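PDB 2G5G: putative lipoprotein from Campylobacter jejuni subsp. jejuni, which binds heme as a cofacial pair in a dimer, with heme binding linked to dimerization, and probably serves in bacterial heme uptake. Local coordinates for residues K29-F32 and E33-I36; N141-R144 and S145-T148. All blocks are in the same frame, centred on the assembly; numbering follows the deposited sequence.

Contact 1 of 2, residues K29-F32 and E33-I36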
loop_
_atom_site.group_PDB
_atom_site.type_symbol
_atom_site.label_atom_id
_atom_site.label_comp_id
_atom_site.label_asym_id
_atom_site.label_seq_id
_atom_site.Cartn_x
_atom_site.Cartn_y
_atom_site.Cartn_z
ATOM N N LYS A 29 -8.760 11.390 40.086
ATOM C CA LYS A 29 -10.010 11.406 39.335
ATOM C C LYS A 29 -10.527 12.820 39.333
ATOM O O LYS A 29 -10.425 13.519 40.339
ATOM C CB LYS A 29 -11.032 10.429 39.964
ATOM C CG LYS A 29 -10.530 8.982 39.919
ATOM C CD LYS A 29 -11.588 7.946 40.343
ATOM C CE LYS A 29 -11.028 6.835 41.262
ATOM N NZ LYS A 29 -9.541 6.777 41.364
ATOM N N ILE A 30 -11.033 13.268 38.190
ATOM C CA ILE A 30 -11.472 14.664 38.026
ATOM C C ILE A 30 -12.856 14.647 37.384
ATOM O O ILE A 30 -13.127 13.796 36.544
ATOM C CB ILE A 30 -10.436 15.498 37.179
ATOM C CG1 ILE A 30 -10.779 16.988 37.147
ATOM C CG2 ILE A 30 -10.326 14.993 35.775
ATOM C CD1 ILE A 30 -9.804 17.841 36.321
ATOM N N SER A 31 -13.747 15.546 37.799
ATOM C CA SER A 31 -15.076 15.552 37.192
ATOM C C SER A 31 -14.985 15.984 35.738
ATOM O O SER A 31 -14.069 16.700 35.366
ATOM C CB SER A 31 -16.044 16.445 37.954
ATOM O OG SER A 31 -15.700 17.798 37.795
ATOM N N PHE A 32 -15.917 15.496 34.914
ATOM C CA PHE A 32 -16.086 15.975 33.554
ATOM C C PHE A 32 -16.123 17.520 33.486
ATOM O O PHE A 32 -15.377 18.098 32.701
ATOM C CB PHE A 32 -17.325 15.325 32.898
ATOM C CG PHE A 32 -17.548 15.745 31.469
ATOM C CD1 PHE A 32 -17.103 14.960 30.428
ATOM C CD2 PHE A 32 -18.215 16.938 31.175
ATOM C CE1 PHE A 32 -17.306 15.350 29.110
ATOM C CE2 PHE A 32 -18.422 17.333 29.860
ATOM C CZ PHE A 32 -17.967 16.523 28.826
ATOM N N GLU A 33 -16.945 18.169 34.325
ATOM C CA GLU A 33 -17.017 19.650 34.401
ATOM C C GLU A 33 -15.640 20.279 34.708
ATOM O O GLU A 33 -15.244 21.220 34.036
ATOM C CB GLU A 33 -18.022 20.093 35.474
ATOM C CG GLU A 33 -19.142 21.035 34.991
ATOM C CD GLU A 33 -20.054 21.500 36.154
ATOM O OE1 GLU A 33 -21.257 21.134 36.178
ATOM O OE2 GLU A 33 -19.554 22.224 37.046
ATOM N N ASP A 34 -14.941 19.777 35.736
ATOM C CA ASP A 34 -13.578 20.245 36.058
ATOM C C ASP A 34 -12.547 19.999 34.930
ATOM O O ASP A 34 -11.662 20.833 34.728
ATOM C CB ASP A 34 -13.066 19.649 37.377
ATOM C CG ASP A 34 -13.752 20.262 38.610
ATOM O OD1 ASP A 34 -14.633 21.155 38.472
ATOM O OD2 ASP A 34 -13.399 19.854 39.717
HETATM N N MSE A 35 -12.655 18.895 34.204
HETATM C CA MSE A 35 -11.785 18.692 33.020
HETATM C C MSE A 35 -12.078 19.781 31.967
HETATM O O MSE A 35 -11.154 20.401 31.433
HETATM C CB MSE A 35 -11.928 17.306 32.394
HETATM C CG MSE A 35 -11.002 17.102 31.218
HETATM SE SE MSE A 35 -11.393 15.583 30.144
HETATM C CE MSE A 35 -13.206 15.981 29.475
ATOM N N ILE A 36 -13.358 20.010 31.684
ATOM C CA ILE A 36 -13.751 21.074 30.755
ATOM C C ILE A 36 -13.169 22.442 31.109
ATOM O O ILE A 36 -12.634 23.128 30.234
ATOM C CB ILE A 36 -15.309 21.151 30.601
ATOM C CG1 ILE A 36 -15.867 19.833 30.001
ATOM C CG2 ILE A 36 -15.741 22.404 29.825
ATOM C CD1 ILE A 36 -15.386 19.464 28.598
HETATM O O HOH W 1 -13.030 17.388 39.950
HETATM O O HOH W 2 -16.996 19.197 39.629
#
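Phe-32 lies back against the first turn of helix 32-39, where the chain passes from strand 28-29 into the helix, and its side chain can be followed outward. CB and CG are near Glu-33 N merely because it is the next backbone atom; packing begins at the ring. With CG trans to the backbone N (chi1 -178°), the ring is carried beside the carbonyl carbon. There it divides its contacts: Phe-32 CD2 has Ile-36 CG1 at 3.9 Å, CE2 reaches the same CG1 at 3.6 Å, CZ meets Ile-36 CD1 at 3.9 Å, and CD1 approaches the selenomethionine methyl, Met-35 CE, at 4.1 Å, which CE1 also faces. Both aliphatic neighbours approach the ring obliquely. Outside the turn, Met-62, Ile-63 and Ala-66 of helix 54-73 pack on the same ring.

Polar groups organise the helix start. Ser-31 is the N-cap: its OG accepts from Asp-34 N at 3.0 Å with an N-H...O angle of 162°. Asp-34 does not answer directly; water 1 accepts from Ser-31 N at 2.9 Å and donates to Asp-34 OD2. Alongside is a van der Waals contact between Ile-30 CG1 and the Asp-34 methylene CB, 3.5 Å. Main-chain bonds from Met-35 N to Ser-31 O and from Ile-36 N to Phe-32 O start the regular ladder. The chemistry implies a hydroxyl-capped helix, with a carboxylate that probably also offsets the positive end of the helix dipole.

Contact 2 of 2, residues N141-R144 and S145-T148; sequences NLSR and SEIT. With HEM (protoporphyrin IX containing Fe), chain B.
The carboxylate of Glu-146 turns back on Ser-143, and its OE2 takes the Ser-143 N-H through the anti lone pair, at 2.9 Å and with an N-H...O angle of 171°. The other oxygen, OE1, forms a salt bridge with Arg-203, so the two ends of the flat group are held by different partners. As for the second planar group, the heme propionate carbon CAA lies oblique to the Arg-144 guanidinium plane, and Arg-144 NH2 forms a salt bridge with Asp-115. Ile-147 and Thr-148 belong to the heme pocket: at the rim of the porphyrin, Thr-148 OG1 stands 3.8 Å from the ring methyl CMA, while Ile-147 CD1 approaches the propionate oxygen O2A at 3.9 Å.

Ser-143 returns the bond from Glu-146: Ser-143 OG accepts from Glu-146 N at 3.0 Å (154°). The two reciprocal bonds define a capping box. Further round the turn, Arg-144 O has two donors, Thr-148 N at 2.8 Å and Thr-148 OG1 at 3.0 Å, the hydroxyl coming from above the carbonyl plane. A chi1 of -56° sets OG1 beside the backbone N, on the side facing that carbonyl. Leu-142 CB rests on Ile-147 CG1 at 3.6 Å, an apolar contact of the same turn.

This turn links strand 137-141, at one border of the sheet, to helix 144-151. Leu-142 packs on Phe-199, Lys-200 and Arg-203 of helix 187-210, Ser-143 and Glu-146 touch Thr-88, and Thr-148 meets Thr-148 of the second subunit.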
loop_
_atom_site.group_PDB
_atom_site.type_symbol
_atom_site.label_atom_id
_atom_site.label_comp_id
_atom_site.label_asym_id
_atom_site.label_seq_id
_atom_site.Cartn_x
_atom_site.Cartn_y
_atom_site.Cartn_z
ATOM N N ASN A 141 -4.770 16.820 7.772
ATOM C CA ASN A 141 -3.863 15.754 7.324
ATOM C C ASN A 141 -3.203 15.964 5.938
ATOM O O ASN A 141 -3.538 16.889 5.180
ATOM C CB ASN A 141 -4.673 14.444 7.304
ATOM C CG ASN A 141 -3.840 13.203 7.679
ATOM O OD1 ASN A 141 -2.617 13.214 7.625
ATOM N ND2 ASN A 141 -4.531 12.135 8.056
ATOM N N LEU A 142 -2.258 15.085 5.625
ATOM C CA LEU A 142 -1.747 14.879 4.264
ATOM C C LEU A 142 -2.855 14.458 3.289
ATOM O O LEU A 142 -3.796 13.789 3.691
ATOM C CB LEU A 142 -0.736 13.726 4.292
ATOM C CG LEU A 142 0.775 13.969 4.305
ATOM C CD1 LEU A 142 1.229 15.350 4.772
ATOM C CD2 LEU A 142 1.471 12.824 5.060
ATOM N N SER A 143 -2.721 14.811 2.009
ATOM C CA SER A 143 -3.578 14.209 0.971
ATOM C C SER A 143 -3.085 12.787 0.609
ATOM O O SER A 143 -1.946 12.444 0.887
ATOM C CB SER A 143 -3.576 15.071 -0.297
ATOM O OG SER A 143 -2.284 15.122 -0.849
ATOM N N ARG A 144 -3.957 11.980 0.003
ATOM C CA ARG A 144 -3.583 10.681 -0.623
ATOM C C ARG A 144 -2.347 10.812 -1.495
ATOM O O ARG A 144 -1.396 10.036 -1.369
ATOM C CB ARG A 144 -4.723 10.144 -1.500
ATOM C CG ARG A 144 -5.960 9.652 -0.760
ATOM C CD ARG A 144 -5.875 8.165 -0.448
ATOM N NE ARG A 144 -7.157 7.636 0.018
ATOM C CZ ARG A 144 -8.119 7.183 -0.788
ATOM N NH1 ARG A 144 -7.965 7.193 -2.112
ATOM N NH2 ARG A 144 -9.250 6.727 -0.275
ATOM N N SER A 145 -2.367 11.811 -2.376
ATOM C CA SER A 145 -1.272 12.093 -3.307
ATOM C C SER A 145 0.012 12.414 -2.571
ATOM O O SER A 145 1.096 11.973 -2.978
ATOM C CB SER A 145 -1.640 13.269 -4.215
ATOM O OG SER A 145 -3.055 13.333 -4.356
ATOM N N GLU A 146 -0.103 13.207 -1.497
ATOM C CA GLU A 146 1.048 13.510 -0.652
ATOM C C GLU A 146 1.614 12.233 -0.003
ATOM O O GLU A 146 2.828 12.056 0.072
ATOM C CB GLU A 146 0.686 14.559 0.423
ATOM C CG GLU A 146 1.036 16.002 0.011
ATOM C CD GLU A 146 0.349 17.066 0.861
ATOM O OE1 GLU A 146 0.814 18.219 0.816
ATOM O OE2 GLU A 146 -0.654 16.747 1.532
ATOM N N ILE A 147 0.723 11.358 0.453
ATOM C CA ILE A 147 1.115 10.122 1.145
ATOM C C ILE A 147 1.797 9.148 0.188
ATOM O O ILE A 147 2.804 8.514 0.526
ATOM C CB ILE A 147 -0.092 9.460 1.811
ATOM C CG1 ILE A 147 -0.577 10.323 2.993
ATOM C CG2 ILE A 147 0.255 8.046 2.272
ATOM C CD1 ILE A 147 -1.900 9.942 3.474
ATOM N N THR A 148 1.242 9.045 -1.009
ATOM C CA THR A 148 1.846 8.247 -2.067
ATOM C C THR A 148 3.235 8.745 -2.447
ATOM O O THR A 148 4.160 7.936 -2.627
ATOM C CB THR A 148 0.921 8.150 -3.282
ATOM O OG1 THR A 148 -0.346 7.624 -2.853
ATOM C CG2 THR A 148 1.530 7.235 -4.342
HETATM C CHA HEM B . -3.470 2.252 2.892
HETATM C CHB HEM B . -1.716 2.413 -1.682
HETATM C CHC HEM B . -0.622 -2.306 -1.564
HETATM C CHD HEM B . -2.261 -2.484 3.026
HETATM C C1A HEM B . -3.109 2.702 1.628
HETATM C C2A HEM B . -3.321 4.046 1.102
HETATM C C3A HEM B . -2.836 4.078 -0.153
HETATM C C4A HEM B . -2.293 2.773 -0.471
HETATM C CMA HEM B . -2.833 5.286 -1.116
HETATM C CAA HEM B . -4.002 5.211 1.872
HETATM C CBA HEM B . -3.026 5.842 2.867
HETATM C CGA HEM B . -3.702 6.508 4.067
HETATM O O1A HEM B . -4.893 6.933 3.966
HETATM O O2A HEM B . -3.037 6.618 5.139
HETATM C C1B HEM B . -1.365 1.144 -2.106
HETATM C C2B HEM B . -1.051 0.727 -3.466
HETATM C C3B HEM B . -0.747 -0.579 -3.446
HETATM C C4B HEM B . -0.851 -1.039 -2.062
HETATM C CMB HEM B . -1.076 1.635 -4.714
HETATM C CAB HEM B . -0.355 -1.426 -4.689
HETATM C CBB HEM B . 0.073 -2.690 -4.564
HETATM C C1C HEM B . -0.950 -2.757 -0.301
HETATM C C2C HEM B . -0.741 -4.103 0.203
HETATM C C3C HEM B . -1.188 -4.143 1.466
HETATM C C4C HEM B . -1.702 -2.828 1.810
HETATM C CMC HEM B . -0.103 -5.267 -0.590
HETATM C CAC HEM B . -1.177 -5.369 2.413
HETATM C CBC HEM B . -0.044 -6.033 2.672
HETATM C C1D HEM B . -2.743 -1.262 3.453
HETATM C C2D HEM B . -3.276 -0.981 4.770
HETATM C C3D HEM B . -3.657 0.506 4.742
HETATM C C4D HEM B . -3.309 0.972 3.406
HETATM C CMD HEM B . -3.426 -1.974 5.944
HETATM C CAD HEM B . -4.275 1.325 5.901
HETATM C CBD HEM B . -3.391 2.543 6.166
HETATM C CGD HEM B . -2.917 2.566 7.600
HETATM O O1D HEM B . -1.719 2.261 7.839
HETATM O O2D HEM B . -3.728 2.898 8.508
HETATM N NA HEM B . -2.485 1.950 0.634
HETATM N NB HEM B . -1.224 0.038 -1.288
HETATM N NC HEM B . -1.533 -2.005 0.715
HETATM N ND HEM B . -2.786 -0.097 2.701
HETATM FE FE HEM B . -2.161 -0.109 0.603
#

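Contacts 1 and 2 are both helix starts that follow an outermost strand of the eight-stranded sheet, 28-29 for the first and 137-141 for the second. They lie on opposite sides of the chain's centre, about 37 Å apart between centres and about 23 Å at the nearest atoms, without touching. Their serine caps differ in how the acidic side chain reaches the serine N, through water in contact 1 and directly in contact 2. Only contact 2 includes heme-pocket residues, and the side chain of Ile-147 is also about 4 Å from another bound heme. No other chain of the assembly touches contact 1, which is partly buried and packs on helix 54-73 and strands 19-23 and 260-264.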